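Local coordinates for amino acid adenylation domain-containing protein (Bacillus stratosphericus LAMA 585, PDB 6ULY), which selects a keto acid as the adenylation domain of a nonribosomal peptide synthetase module and probably activates it as an acyl adenylate for depsipeptide synthesis, at residues A[217-222]-A[269-274]; A[331-336]-A[436-441]. One frame throughout, in Å; residues are numbered along the deposited sequence.

Interaction 1 (A[217-222]-A[269-274]); sequences DWMPLD and WAPNFA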
# COMPACT_ATOMS: atom_id res chain seq x y z
N ASP A 217 -22.19 -22.47 9.28
CA ASP A 217 -21.35 -21.39 8.77
C ASP A 217 -21.94 -20.88 7.46
O ASP A 217 -22.10 -21.65 6.51
CB ASP A 217 -19.91 -21.86 8.56
CG ASP A 217 -18.94 -20.70 8.41
OD1 ASP A 217 -17.71 -20.94 8.49
OD2 ASP A 217 -19.40 -19.55 8.25
N TRP A 218 -22.24 -19.58 7.42
CA TRP A 218 -22.59 -18.90 6.18
C TRP A 218 -21.49 -17.97 5.69
O TRP A 218 -21.61 -17.42 4.58
CB TRP A 218 -23.90 -18.11 6.35
CG TRP A 218 -23.90 -17.18 7.53
CD1 TRP A 218 -24.46 -17.41 8.75
CD2 TRP A 218 -23.31 -15.87 7.59
NE1 TRP A 218 -24.26 -16.32 9.57
CE2 TRP A 218 -23.56 -15.36 8.88
CE3 TRP A 218 -22.60 -15.09 6.68
CZ2 TRP A 218 -23.12 -14.11 9.28
CZ3 TRP A 218 -22.17 -13.84 7.08
CH2 TRP A 218 -22.43 -13.36 8.36
N MET A 219 -20.44 -17.77 6.47
CA MET A 219 -19.35 -16.91 6.03
C MET A 219 -18.62 -17.54 4.84
O MET A 219 -18.59 -18.77 4.70
CB MET A 219 -18.38 -16.66 7.18
CG MET A 219 -18.85 -15.60 8.15
SD MET A 219 -18.83 -13.95 7.41
CE MET A 219 -17.07 -13.65 7.28
N PRO A 220 -18.03 -16.73 3.97
CA PRO A 220 -17.37 -17.28 2.78
C PRO A 220 -16.26 -18.26 3.13
O PRO A 220 -15.46 -18.03 4.04
CB PRO A 220 -16.80 -16.03 2.08
CG PRO A 220 -17.57 -14.89 2.62
CD PRO A 220 -17.93 -15.26 4.03
N LEU A 221 -16.19 -19.35 2.36
CA LEU A 221 -15.10 -20.30 2.48
C LEU A 221 -13.77 -19.73 2.01
O LEU A 221 -12.73 -20.35 2.25
CB LEU A 221 -15.41 -21.57 1.68
CG LEU A 221 -16.48 -22.50 2.27
CD1 LEU A 221 -16.80 -23.61 1.27
CD2 LEU A 221 -16.02 -23.08 3.60
N ASP A 222 -13.78 -18.58 1.34
CA ASP A 222 -12.56 -17.88 0.98
C ASP A 222 -12.03 -17.01 2.12
O ASP A 222 -10.93 -16.47 2.01
CB ASP A 222 -12.78 -17.01 -0.26
CG ASP A 222 -13.89 -16.00 -0.07
OD1 ASP A 222 -13.61 -14.89 0.45
OD2 ASP A 222 -15.05 -16.31 -0.43
N TRP A 269 -20.23 -18.88 13.74
CA TRP A 269 -19.41 -17.69 13.89
C TRP A 269 -19.81 -16.64 12.87
O TRP A 269 -20.50 -16.92 11.89
CB TRP A 269 -17.92 -18.00 13.74
CG TRP A 269 -17.45 -18.06 12.33
CD1 TRP A 269 -17.66 -19.07 11.43
CD2 TRP A 269 -16.66 -17.08 11.65
NE1 TRP A 269 -17.06 -18.77 10.23
CE2 TRP A 269 -16.44 -17.55 10.34
CE3 TRP A 269 -16.13 -15.84 12.02
CZ2 TRP A 269 -15.71 -16.83 9.40
CZ3 TRP A 269 -15.41 -15.12 11.08
CH2 TRP A 269 -15.20 -15.62 9.79
N ALA A 270 -19.35 -15.42 13.12
CA ALA A 270 -19.52 -14.30 12.20
C ALA A 270 -18.69 -13.12 12.73
O ALA A 270 -18.38 -13.08 13.92
CB ALA A 270 -21.00 -13.89 12.07
N PRO A 271 -18.33 -12.18 11.87
CA PRO A 271 -17.77 -10.91 12.36
C PRO A 271 -18.83 -10.13 13.12
O PRO A 271 -20.02 -10.42 13.08
CB PRO A 271 -17.33 -10.18 11.08
CG PRO A 271 -17.22 -11.26 10.03
CD PRO A 271 -18.26 -12.28 10.40
N ASN A 272 -18.36 -9.09 13.82
CA ASN A 272 -19.24 -8.36 14.72
C ASN A 272 -20.43 -7.75 13.98
O ASN A 272 -21.49 -7.55 14.58
CB ASN A 272 -18.45 -7.27 15.44
CG ASN A 272 -19.24 -6.64 16.58
OD1 ASN A 272 -19.40 -7.24 17.64
ND2 ASN A 272 -19.73 -5.43 16.35
N PHE A 273 -20.28 -7.44 12.69
CA PHE A 273 -21.36 -6.78 11.96
C PHE A 273 -22.60 -7.66 11.89
O PHE A 273 -23.73 -7.15 11.95
CB PHE A 273 -20.90 -6.39 10.55
CG PHE A 273 -20.85 -7.55 9.58
CD1 PHE A 273 -19.65 -8.18 9.31
CD2 PHE A 273 -21.99 -7.99 8.93
CE1 PHE A 273 -19.59 -9.24 8.42
CE2 PHE A 273 -21.94 -9.05 8.05
CZ PHE A 273 -20.73 -9.68 7.79
N ALA A 274 -22.42 -8.97 11.76
CA ALA A 274 -23.56 -9.87 11.67
C ALA A 274 -24.37 -9.83 12.96
O ALA A 274 -25.61 -9.84 12.93
CB ALA A 274 -23.10 -11.29 11.36
O HOH W 1 -21.47 -18.18 9.82
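Asp217 and Met219 grip the indole of Trp269 at the C-terminal ends of two neighbouring parallel strands, 214-217 and 267-270, in the large mixed sheet of the adenylation domain. The dense part of the contact lies around this ring. Met219 approaches at about a right angle and lays its CG over one face, 4.0 Å from the centroid of the six-membered ring, in a CH-pi contact. Its SD lies farther off above the face, at 5.0 Å, as a Met-aromatic contact. The bend at chi2 (-69°) sets SD 3.5 Å from Pro271 CD, and the bend at chi3 lays CE beside the same proline ring, 3.6 Å from CD. At the ring edge, Trp269 NE1 donates to Asp217 OD1 over 2.9 Å; the acceptor lies in the indole plane, although the donor stands well above the carboxylate plane. Asp217 OD2 in turn receives the backbone N of Met219 in an Asx turn, and this second bond helps hold the carboxylate in place. On the other side of Met219, Trp218 CZ2 abuts both the Ala270 and Ala274 methyls, each CB 3.5 Å away and that of Ala274 at the ring edge, while Phe249 stacks on the Trp218 ring. The looser side is where a water, rather than a direct contact, links the two segments, accepting from Trp218 N at 2.9 Å and donating to Trp269 O at 2.6 Å.

Interaction 2 (A[331-336]-A[436-441]); sequences FGMSEI and GWFHTG. With QA7 (5'-O-{(S)-hydroxy[(4-methyl-2-oxopentanoyl)oxy]phosphoryl}adenosine), chain C; SO4 (sulfate ion), chain K.
Met333, Glu335 and Ile336 meet the outer rim of the Phe438 ring, each at a different carbon, and no hydrogen bond crosses between the two segments. Among the apolar contacts, Glu335 meets the ring through its aliphatic part, CB lying 3.4 Å from Phe438 CZ, and Ile336 brings CG2 to within 4.0 Å of Phe438 CD2. The extended chi2 of Met333 (176°) carries SD to 3.5 Å from Thr440 CB, and the bend at chi3 turns CE toward Thr440 O, 3.4 Å away. The sulfur also forms a Met-aromatic contact at the edge of Phe438, 3.7 Å from CE2. Residues 331-335 (FGMSE) correspond to the YGPTE-like part of the A5 core motif of adenylation domains, and Phe331 to Ser334 line the pocket of the bound keto acyl adenylate. Phe331 turns its ring edge to the adenosine part, CD1 standing 3.7 Å from QA7 N17. Ser334 N donates to the phosphate oxygen QA7 O29 over 2.9 Å, nearly straight at 162°. Ser334 OG donates to Glu335 OE1 from above the carboxylate plane, while Tyr421 binds OE2, so that both oxygens of this buried acid have partners. Thr440 OG1 is bonded to Val410 O on the adjacent strand, and His439 NE2, hydrogen-bonded to Glu457, also makes a weak hydrogen bond to O4 of a sulfate probably from the crystallisation liquor.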
# COMPACT_ATOMS: atom_id res chain seq x y z
N PHE A 331 -9.67 -13.56 17.67
CA PHE A 331 -8.86 -12.79 16.73
C PHE A 331 -7.93 -13.73 15.98
O PHE A 331 -7.46 -14.73 16.52
CB PHE A 331 -8.03 -11.70 17.44
CG PHE A 331 -6.71 -11.42 16.77
CD1 PHE A 331 -6.65 -10.58 15.67
CD2 PHE A 331 -5.55 -12.00 17.23
CE1 PHE A 331 -5.44 -10.32 15.05
CE2 PHE A 331 -4.34 -11.75 16.61
CZ PHE A 331 -4.28 -10.91 15.52
N GLY A 332 -7.67 -13.39 14.72
CA GLY A 332 -6.73 -14.15 13.93
C GLY A 332 -6.45 -13.44 12.63
O GLY A 332 -6.96 -12.35 12.36
N MET A 333 -5.63 -14.09 11.81
CA MET A 333 -5.27 -13.55 10.50
C MET A 333 -5.08 -14.72 9.55
O MET A 333 -4.73 -15.82 9.96
CB MET A 333 -3.99 -12.71 10.54
CG MET A 333 -3.91 -11.70 11.69
SD MET A 333 -2.32 -10.83 11.74
CE MET A 333 -2.37 -9.97 10.16
N SER A 334 -5.30 -14.45 8.26
CA SER A 334 -5.03 -15.48 7.26
C SER A 334 -3.58 -15.95 7.35
O SER A 334 -3.30 -17.14 7.17
CB SER A 334 -5.34 -14.94 5.86
OG SER A 334 -4.40 -13.94 5.50
N GLU A 335 -2.66 -15.03 7.67
CA GLU A 335 -1.24 -15.38 7.73
C GLU A 335 -0.92 -16.34 8.87
O GLU A 335 0.15 -16.97 8.85
CB GLU A 335 -0.38 -14.12 7.90
CG GLU A 335 -0.35 -13.21 6.68
CD GLU A 335 -1.45 -12.17 6.70
OE1 GLU A 335 -2.48 -12.38 7.37
OE2 GLU A 335 -1.28 -11.13 6.04
N ILE A 336 -1.80 -16.48 9.85
CA ILE A 336 -1.57 -17.37 10.99
C ILE A 336 -2.68 -18.41 11.07
O ILE A 336 -2.97 -18.95 12.14
CB ILE A 336 -1.44 -16.56 12.30
CG1 ILE A 336 -2.70 -15.74 12.55
CG2 ILE A 336 -0.22 -15.62 12.24
CD1 ILE A 336 -2.63 -14.87 13.79
N GLY A 436 11.40 -15.56 14.98
CA GLY A 436 10.14 -16.23 14.73
C GLY A 436 8.90 -15.41 15.00
O GLY A 436 7.81 -15.98 15.13
N TRP A 437 9.01 -14.09 15.10
CA TRP A 437 7.89 -13.23 15.47
C TRP A 437 7.23 -12.67 14.22
O TRP A 437 7.87 -11.94 13.45
CB TRP A 437 8.35 -12.10 16.39
CG TRP A 437 8.69 -12.58 17.76
CD1 TRP A 437 9.94 -12.70 18.30
CD2 TRP A 437 7.77 -13.01 18.76
NE1 TRP A 437 9.85 -13.18 19.58
CE2 TRP A 437 8.53 -13.38 19.89
CE3 TRP A 437 6.38 -13.12 18.82
CZ2 TRP A 437 7.95 -13.84 21.07
CZ3 TRP A 437 5.80 -13.59 19.99
CH2 TRP A 437 6.58 -13.94 21.10
N PHE A 438 5.95 -13.00 14.03
CA PHE A 438 5.17 -12.47 12.92
C PHE A 438 4.52 -11.16 13.34
O PHE A 438 3.84 -11.09 14.37
CB PHE A 438 4.09 -13.46 12.47
CG PHE A 438 3.16 -12.89 11.44
CD1 PHE A 438 3.49 -12.92 10.10
CD2 PHE A 438 1.98 -12.28 11.83
CE1 PHE A 438 2.64 -12.37 9.16
CE2 PHE A 438 1.13 -11.73 10.88
CZ PHE A 438 1.46 -11.78 9.55
N HIS A 439 4.71 -10.12 12.52
CA HIS A 439 4.22 -8.78 12.81
C HIS A 439 2.82 -8.64 12.24
O HIS A 439 2.63 -8.69 11.02
CB HIS A 439 5.16 -7.74 12.21
CG HIS A 439 4.98 -6.36 12.78
ND1 HIS A 439 5.49 -5.99 14.00
CD2 HIS A 439 4.35 -5.27 12.28
CE1 HIS A 439 5.19 -4.73 14.24
NE2 HIS A 439 4.49 -4.27 13.21
N THR A 440 1.83 -8.45 13.12
CA THR A 440 0.44 -8.46 12.69
C THR A 440 0.01 -7.14 12.08
O THR A 440 -0.88 -7.12 11.22
CB THR A 440 -0.48 -8.78 13.87
OG1 THR A 440 -0.37 -7.73 14.85
CG2 THR A 440 -0.12 -10.12 14.50
N GLY A 441 0.61 -6.04 12.49
CA GLY A 441 0.10 -4.73 12.16
C GLY A 441 -1.01 -4.25 13.08
O GLY A 441 -1.51 -3.13 12.89
C01 QA7 C . -11.15 -15.07 14.13
C02 QA7 C . -11.14 -15.03 12.65
C03 QA7 C . -10.80 -16.39 12.09
C04 QA7 C . -10.25 -13.89 12.29
C05 QA7 C . -9.32 -14.05 11.13
C06 QA7 C . -9.30 -13.01 10.06
C10 QA7 C . -7.15 -10.30 9.83
C11 QA7 C . -7.26 -9.04 10.38
C12 QA7 C . -6.35 -8.96 11.68
C13 QA7 C . -6.91 -8.13 12.38
C14 QA7 C . -8.51 -8.17 12.02
C16 QA7 C . -9.44 -10.06 13.13
C18 QA7 C . -10.21 -9.19 14.92
C19 QA7 C . -10.78 -8.85 16.14
C21 QA7 C . -10.21 -6.71 15.84
C23 QA7 C . -9.65 -8.21 14.21
N15 QA7 C . -9.19 -8.79 13.09
N17 QA7 C . -10.06 -10.32 14.25
N20 QA7 C . -10.76 -7.63 16.55
N22 QA7 C . -9.67 -6.97 14.70
N24 QA7 C . -11.37 -9.85 16.92
O07 QA7 C . -8.41 -13.02 9.05
O09 QA7 C . -7.89 -10.42 8.67
O25 QA7 C . -8.63 -8.83 10.95
O26 QA7 C . -6.56 -6.75 12.13
O27 QA7 C . -4.89 -8.66 11.46
O28 QA7 C . -8.99 -11.95 6.99
O29 QA7 C . -6.82 -12.17 7.46
O30 QA7 C . -10.07 -12.19 10.11
O31 QA7 C . -8.61 -14.93 11.10
P08 QA7 C . -8.05 -11.85 8.04
S SO4 K . 6.65 -1.30 12.69
O1 SO4 K . 7.61 -2.21 12.09
O2 SO4 K . 7.16 0.05 12.66
O3 SO4 K . 6.39 -1.66 14.07
O4 SO4 K . 5.42 -1.37 11.95

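In the fold
From the N terminus the chain runs through earlier strands and helices before strand 214-217. Interaction 1 closes a loop of 46 residues, largely helical, by bringing residues 217-222 beside the end of strand 267-270. Strands 297-301 and 327-333 follow in the same mixed sheet, and from the end of the latter interaction 2 opens. Its 99-residue loop, with more strand than helix, returns at 436-441. The loops are in series, neither nested nor crossed. Interaction 1 joins neighbouring strands within one sheet, whereas interaction 2 ties that sheet to strand 438-447 of the antiparallel sheet. Interaction 2 includes residues of the adenylate pocket; the Trp269 side chain of interaction 1 lies about 5 Å from the ligand.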